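Local structure of Phosphoglucosamine/phosphogalactosamine mutase (Sulfolobus tokodaii, 2F7L) at residues Lys171-Leu176 / Leu352-Asn357; Leu265-Ala270 / Ala321-Glu326. The protein interconverts glucosamine 6-phosphate and glucosamine 1-phosphate, and likewise the galactosamine phosphates, with magnesium as cofactor, in the synthesis of UDP-N-acetylglucosamine and UDP-N-acetylgalactosamine. All blocks are in the same frame, centred on the assembly; numbering follows the deposited sequence.

Interaction 1 (Lys171-Leu176 / Leu352-Asn357); sequences KNYKVL and LLANEN
Y173 and K171 reach across to the last turn of helix 342-356, meeting L353 and A354 where two of the alpha/beta/alpha domains of this phosphohexose mutase, the second and the third, pack together. On the domain II side the chain leaves helix 165-171 through N172, whose positive phi turns it into strand 174-178; the side chains of K171 and Y173, either side of it in sequence, run roughly the same way toward helix 342-356.

The tight part is built round the Y173 ring. Its hydroxyl end comes up to the helix, with A354 CA at the ring edge, near its plane, and CE2 is 4.1 Å from A354 CB. L353 approaches obliquely from another direction and puts CD1 3.9 Å from Y173 CZ. Beneath one face of the ring lies CB of K171, 3.6 Å from the plane and shifted toward the rim, so the lysine stem and the ring form one apolar surface against the alanine. L350, one turn earlier in the helix, also touches Y173 and extends this buried side.

Toward solvent the contact thins out. K171 bends at its second torsion (chi2 -76°) and then runs extended past A354, with CG 4.0 Å from A354 CB. The lysine side chain crosses that of the exposed N357, just beyond the helix, at about a right angle, with K171 NZ 3.8 Å from N357 CB.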
loop_
_atom_site.group_PDB
_atom_site.type_symbol
_atom_site.label_atom_id
_atom_site.label_comp_id
_atom_site.label_asym_id
_atom_site.label_seq_id
_atom_site.Cartn_x
_atom_site.Cartn_y
_atom_site.Cartn_z
ATOM N N LYS A 171 3.650 -9.634 -27.026
ATOM C CA LYS A 171 4.775 -10.266 -26.351
ATOM C C LYS A 171 4.407 -11.602 -25.720
ATOM O O LYS A 171 5.277 -12.365 -25.309
ATOM C CB LYS A 171 5.310 -9.331 -25.272
ATOM C CG LYS A 171 5.844 -8.016 -25.799
ATOM C CD LYS A 171 7.211 -8.166 -26.446
ATOM C CE LYS A 171 7.673 -6.853 -27.048
ATOM N NZ LYS A 171 9.098 -6.915 -27.477
ATOM N N ASN A 172 3.111 -11.887 -25.664
ATOM C CA ASN A 172 2.602 -13.106 -25.044
ATOM C C ASN A 172 3.485 -13.498 -23.851
ATOM O O ASN A 172 4.225 -14.470 -23.904
ATOM C CB ASN A 172 2.592 -14.264 -26.031
ATOM C CG ASN A 172 2.005 -15.521 -25.424
ATOM O OD1 ASN A 172 1.125 -15.441 -24.554
ATOM N ND2 ASN A 172 2.471 -16.687 -25.879
ATOM N N TYR A 173 3.401 -12.735 -22.780
ATOM C CA TYR A 173 4.250 -12.985 -21.625
ATOM C C TYR A 173 3.810 -14.204 -20.822
ATOM O O TYR A 173 2.647 -14.595 -20.846
ATOM C CB TYR A 173 4.246 -11.762 -20.715
ATOM C CG TYR A 173 5.137 -10.642 -21.187
ATOM C CD1 TYR A 173 6.478 -10.866 -21.477
ATOM C CD2 TYR A 173 4.649 -9.346 -21.309
ATOM C CE1 TYR A 173 7.312 -9.821 -21.877
ATOM C CE2 TYR A 173 5.476 -8.292 -21.709
ATOM C CZ TYR A 173 6.805 -8.538 -21.994
ATOM O OH TYR A 173 7.622 -7.503 -22.381
ATOM N N LYS A 174 4.760 -14.798 -20.112
ATOM C CA LYS A 174 4.496 -15.955 -19.268
ATOM C C LYS A 174 4.654 -15.446 -17.821
ATOM O O LYS A 174 5.775 -15.319 -17.329
ATOM C CB LYS A 174 5.518 -17.052 -19.576
ATOM C CG LYS A 174 5.051 -18.452 -19.209
ATOM C CD LYS A 174 6.205 -19.466 -19.165
ATOM C CE LYS A 174 5.738 -20.814 -18.564
ATOM N NZ LYS A 174 6.820 -21.808 -18.227
ATOM N N VAL A 175 3.547 -15.158 -17.137
ATOM C CA VAL A 175 3.618 -14.614 -15.774
ATOM C C VAL A 175 3.105 -15.492 -14.648
ATOM O O VAL A 175 2.300 -16.396 -14.866
ATOM C CB VAL A 175 2.841 -13.248 -15.656
ATOM C CG1 VAL A 175 3.454 -12.204 -16.574
ATOM C CG2 VAL A 175 1.373 -13.435 -15.984
ATOM N N LEU A 176 3.579 -15.221 -13.432
ATOM C CA LEU A 176 3.102 -15.946 -12.242
ATOM C C LEU A 176 2.508 -14.905 -11.289
ATOM O O LEU A 176 3.081 -13.836 -11.084
ATOM C CB LEU A 176 4.222 -16.729 -11.546
ATOM C CG LEU A 176 3.796 -17.263 -10.174
ATOM C CD1 LEU A 176 4.562 -18.499 -9.752
ATOM C CD2 LEU A 176 4.032 -16.149 -9.172
ATOM N N LEU A 352 6.115 -1.267 -19.575
ATOM C CA LEU A 352 7.525 -0.886 -19.476
ATOM C C LEU A 352 8.439 -2.022 -19.974
ATOM O O LEU A 352 9.369 -1.808 -20.747
ATOM C CB LEU A 352 7.827 -0.545 -18.011
ATOM C CG LEU A 352 9.156 0.039 -17.525
ATOM C CD1 LEU A 352 9.948 -1.029 -16.778
ATOM C CD2 LEU A 352 9.924 0.624 -18.714
ATOM N N LEU A 353 8.140 -3.235 -19.537
ATOM C CA LEU A 353 8.898 -4.412 -19.925
ATOM C C LEU A 353 8.730 -4.712 -21.413
ATOM O O LEU A 353 9.668 -5.138 -22.085
ATOM C CB LEU A 353 8.414 -5.607 -19.103
ATOM C CG LEU A 353 9.436 -6.675 -18.717
ATOM C CD1 LEU A 353 9.886 -7.381 -19.973
ATOM C CD2 LEU A 353 10.625 -6.044 -17.986
ATOM N N ALA A 354 7.526 -4.491 -21.926
ATOM C CA ALA A 354 7.222 -4.755 -23.329
ATOM C C ALA A 354 7.926 -3.805 -24.275
ATOM O O ALA A 354 8.416 -4.204 -25.327
ATOM C CB ALA A 354 5.731 -4.662 -23.551
ATOM N N ASN A 355 7.967 -2.539 -23.888
ATOM C CA ASN A 355 8.575 -1.506 -24.699
ATOM C C ASN A 355 10.106 -1.485 -24.623
ATOM O O ASN A 355 10.757 -0.884 -25.468
ATOM C CB ASN A 355 8.007 -0.145 -24.289
ATOM C CG ASN A 355 8.198 0.912 -25.363
ATOM O OD1 ASN A 355 7.991 2.101 -25.128
ATOM N ND2 ASN A 355 8.594 0.477 -26.563
ATOM N N GLU A 356 10.687 -2.132 -23.621
ATOM C CA GLU A 356 12.145 -2.153 -23.506
ATOM C C GLU A 356 12.690 -3.408 -24.181
ATOM O O GLU A 356 13.885 -3.522 -24.459
ATOM C CB GLU A 356 12.561 -2.132 -22.036
ATOM C CG GLU A 356 12.065 -0.916 -21.274
ATOM C CD GLU A 356 12.685 0.377 -21.764
ATOM O OE1 GLU A 356 13.923 0.389 -21.888
ATOM O OE2 GLU A 356 11.958 1.376 -22.009
ATOM N N ASN A 357 11.787 -4.343 -24.447
ATOM C CA ASN A 357 12.128 -5.605 -25.076
ATOM C C ASN A 357 13.302 -6.300 -24.382
ATOM O O ASN A 357 14.084 -7.014 -25.011
ATOM C CB ASN A 357 12.445 -5.392 -26.549
ATOM C CG ASN A 357 12.329 -6.675 -27.349
ATOM O OD1 ASN A 357 12.685 -6.726 -28.531
ATOM N ND2 ASN A 357 11.814 -7.725 -26.707
#

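Interaction 2 (Leu265-Ala270 / Ala321-Glu326)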
loop_
_atom_site.group_PDB
_atom_site.type_symbol
_atom_site.label_atom_id
_atom_site.label_comp_id
_atom_site.label_asym_id
_atom_site.label_seq_id
_atom_site.Cartn_x
_atom_site.Cartn_y
_atom_site.Cartn_z
ATOM N N LEU A 265 11.476 2.129 -11.238
ATOM C CA LEU A 265 11.308 1.724 -12.633
ATOM C C LEU A 265 9.946 2.206 -13.149
ATOM O O LEU A 265 9.832 2.710 -14.267
ATOM C CB LEU A 265 11.383 0.195 -12.713
ATOM C CG LEU A 265 12.520 -0.504 -13.466
ATOM C CD1 LEU A 265 13.741 0.372 -13.502
ATOM C CD2 LEU A 265 12.832 -1.837 -12.803
ATOM N N LEU A 266 8.915 2.031 -12.324
ATOM C CA LEU A 266 7.550 2.430 -12.650
ATOM C C LEU A 266 7.436 3.938 -12.620
ATOM O O LEU A 266 6.743 4.543 -13.438
ATOM C CB LEU A 266 6.577 1.824 -11.644
ATOM C CG LEU A 266 5.748 0.617 -12.094
ATOM C CD1 LEU A 266 6.486 -0.259 -13.106
ATOM C CD2 LEU A 266 5.365 -0.164 -10.862
ATOM N N SER A 267 8.119 4.552 -11.665
ATOM C CA SER A 267 8.100 6.002 -11.550
ATOM C C SER A 267 8.698 6.556 -12.854
ATOM O O SER A 267 8.335 7.624 -13.344
ATOM C CB SER A 267 8.930 6.421 -10.336
ATOM O OG SER A 267 8.459 7.649 -9.816
ATOM N N TYR A 268 9.614 5.795 -13.424
ATOM C CA TYR A 268 10.255 6.180 -14.669
ATOM C C TYR A 268 9.256 6.146 -15.837
ATOM O O TYR A 268 8.993 7.162 -16.491
ATOM C CB TYR A 268 11.419 5.227 -14.945
ATOM C CG TYR A 268 11.946 5.313 -16.343
ATOM C CD1 TYR A 268 12.502 6.501 -16.823
ATOM C CD2 TYR A 268 11.860 4.219 -17.206
ATOM C CE1 TYR A 268 12.959 6.598 -18.135
ATOM C CE2 TYR A 268 12.313 4.307 -18.523
ATOM C CZ TYR A 268 12.859 5.499 -18.979
ATOM O OH TYR A 268 13.290 5.599 -20.280
ATOM N N TRP A 269 8.718 4.961 -16.092
ATOM C CA TRP A 269 7.758 4.763 -17.160
ATOM C C TRP A 269 6.644 5.809 -17.143
ATOM O O TRP A 269 6.157 6.227 -18.191
ATOM C CB TRP A 269 7.153 3.369 -17.038
ATOM C CG TRP A 269 6.453 2.939 -18.264
ATOM C CD1 TRP A 269 5.204 2.401 -18.352
ATOM C CD2 TRP A 269 6.972 2.970 -19.595
ATOM N NE1 TRP A 269 4.909 2.092 -19.659
ATOM C CE2 TRP A 269 5.980 2.428 -20.444
ATOM C CE3 TRP A 269 8.181 3.403 -20.158
ATOM C CZ2 TRP A 269 6.162 2.306 -21.822
ATOM C CZ3 TRP A 269 8.358 3.281 -21.530
ATOM C CH2 TRP A 269 7.353 2.737 -22.344
ATOM N N ALA A 270 6.242 6.232 -15.951
ATOM C CA ALA A 270 5.175 7.219 -15.831
ATOM C C ALA A 270 5.528 8.535 -16.524
ATOM O O ALA A 270 4.639 9.210 -17.057
ATOM C CB ALA A 270 4.842 7.471 -14.368
ATOM N N ALA A 321 1.674 15.499 -8.544
ATOM C CA ALA A 321 2.899 14.779 -8.868
ATOM C C ALA A 321 2.744 13.780 -10.014
ATOM O O ALA A 321 1.636 13.481 -10.459
ATOM C CB ALA A 321 3.413 14.070 -7.627
ATOM N N LEU A 322 3.866 13.259 -10.491
ATOM C CA LEU A 322 3.834 12.296 -11.578
ATOM C C LEU A 322 3.311 10.978 -11.051
ATOM O O LEU A 322 2.447 10.373 -11.659
ATOM C CB LEU A 322 5.235 12.091 -12.163
ATOM C CG LEU A 322 5.333 11.142 -13.361
ATOM C CD1 LEU A 322 4.643 11.783 -14.568
ATOM C CD2 LEU A 322 6.797 10.833 -13.674
ATOM N N ALA A 323 3.858 10.531 -9.922
ATOM C CA ALA A 323 3.462 9.273 -9.289
ATOM C C ALA A 323 3.954 9.250 -7.848
ATOM O O ALA A 323 4.582 10.204 -7.384
ATOM C CB ALA A 323 4.047 8.080 -10.048
ATOM N N GLY A 324 3.656 8.167 -7.138
ATOM C CA GLY A 324 4.112 8.039 -5.771
ATOM C C GLY A 324 4.303 6.566 -5.515
ATOM O O GLY A 324 3.808 5.754 -6.280
ATOM N N PHE A 325 5.050 6.208 -4.482
ATOM C CA PHE A 325 5.224 4.804 -4.142
ATOM C C PHE A 325 5.901 4.618 -2.787
ATOM O O PHE A 325 6.463 5.564 -2.219
ATOM C CB PHE A 325 5.997 4.052 -5.234
ATOM C CG PHE A 325 7.452 4.426 -5.341
ATOM C CD1 PHE A 325 7.858 5.505 -6.124
ATOM C CD2 PHE A 325 8.425 3.688 -4.665
ATOM C CE1 PHE A 325 9.217 5.844 -6.239
ATOM C CE2 PHE A 325 9.771 4.016 -4.768
ATOM C CZ PHE A 325 10.169 5.097 -5.558
ATOM N N GLU A 326 5.798 3.399 -2.258
ATOM C CA GLU A 326 6.411 3.046 -0.986
ATOM C C GLU A 326 7.365 1.901 -1.247
ATOM O O GLU A 326 7.202 1.178 -2.213
ATOM C CB GLU A 326 5.370 2.591 0.038
ATOM C CG GLU A 326 4.497 3.688 0.603
ATOM C CD GLU A 326 4.252 3.518 2.104
ATOM O OE1 GLU A 326 5.069 4.021 2.919
ATOM O OE2 GLU A 326 3.244 2.862 2.475
#
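Helix 265-270 runs almost exactly antiparallel to strand 323-326, at 175° with 8.7 Å between the axes, and brings the CA atoms of S267 and A323 to within 6.1 Å of each other. One helix face, S267 and A270, does the touching, and it meets L322, A323 and F325.

L322 carries the closest packing. With CG anti to the backbone N (chi1 -177°), its isopropyl fork reaches up to the helix and sets CG 3.8 Å from A270 CB. The two branches part there: CD1 lies 3.6 Å from A270 O, while CD2 lies 3.6 Å from S267 O, a turn earlier. Cut back to an alanine here, the side chain would probably no longer reach the helix, and the space its methyl branches fill against A270 CB and the two carbonyls would open as a gap.

This is one layer of helix on sheet in the alpha/beta/alpha domain III, where strand 323-326 lies between strands 280-284 and 329-332; I281 from the first also touches S267, L322 and F325. In the middle of the contact two alanines face each other, A270 CB standing 4.4 Å from A323 CB.

Farther along the strand the F325 ring approaches S267 obliquely. Its chi1 of 70° sets CG between backbone N and carbonyl carbon, and the ring atom CE1 comes nearest, 4.1 Å from both CB and OG of S267.

How the interactions relate
Following the chain from the N terminus, 171-176 comes first, at the start of strand 174-178 in domain II. The chain goes on through the other strands of that sheet to helix 259-272, which holds 265-270 in domain III. Some fifty residues later, 321-326 returns beside this helix, and interaction 2 closes a loop wholly inside domain III. Helix 342-356 then carries 352-357 back to domain II, closing the much longer loop of interaction 1, in which interaction 2 is nested. Their centres are 19 Å apart, yet the contacts meet mainly at W269: its indole packs on L352, N355 and E356, and its NE1 hydrogen-bonds E351, linking helix 259-272 to helix 342-356, which faces domain II.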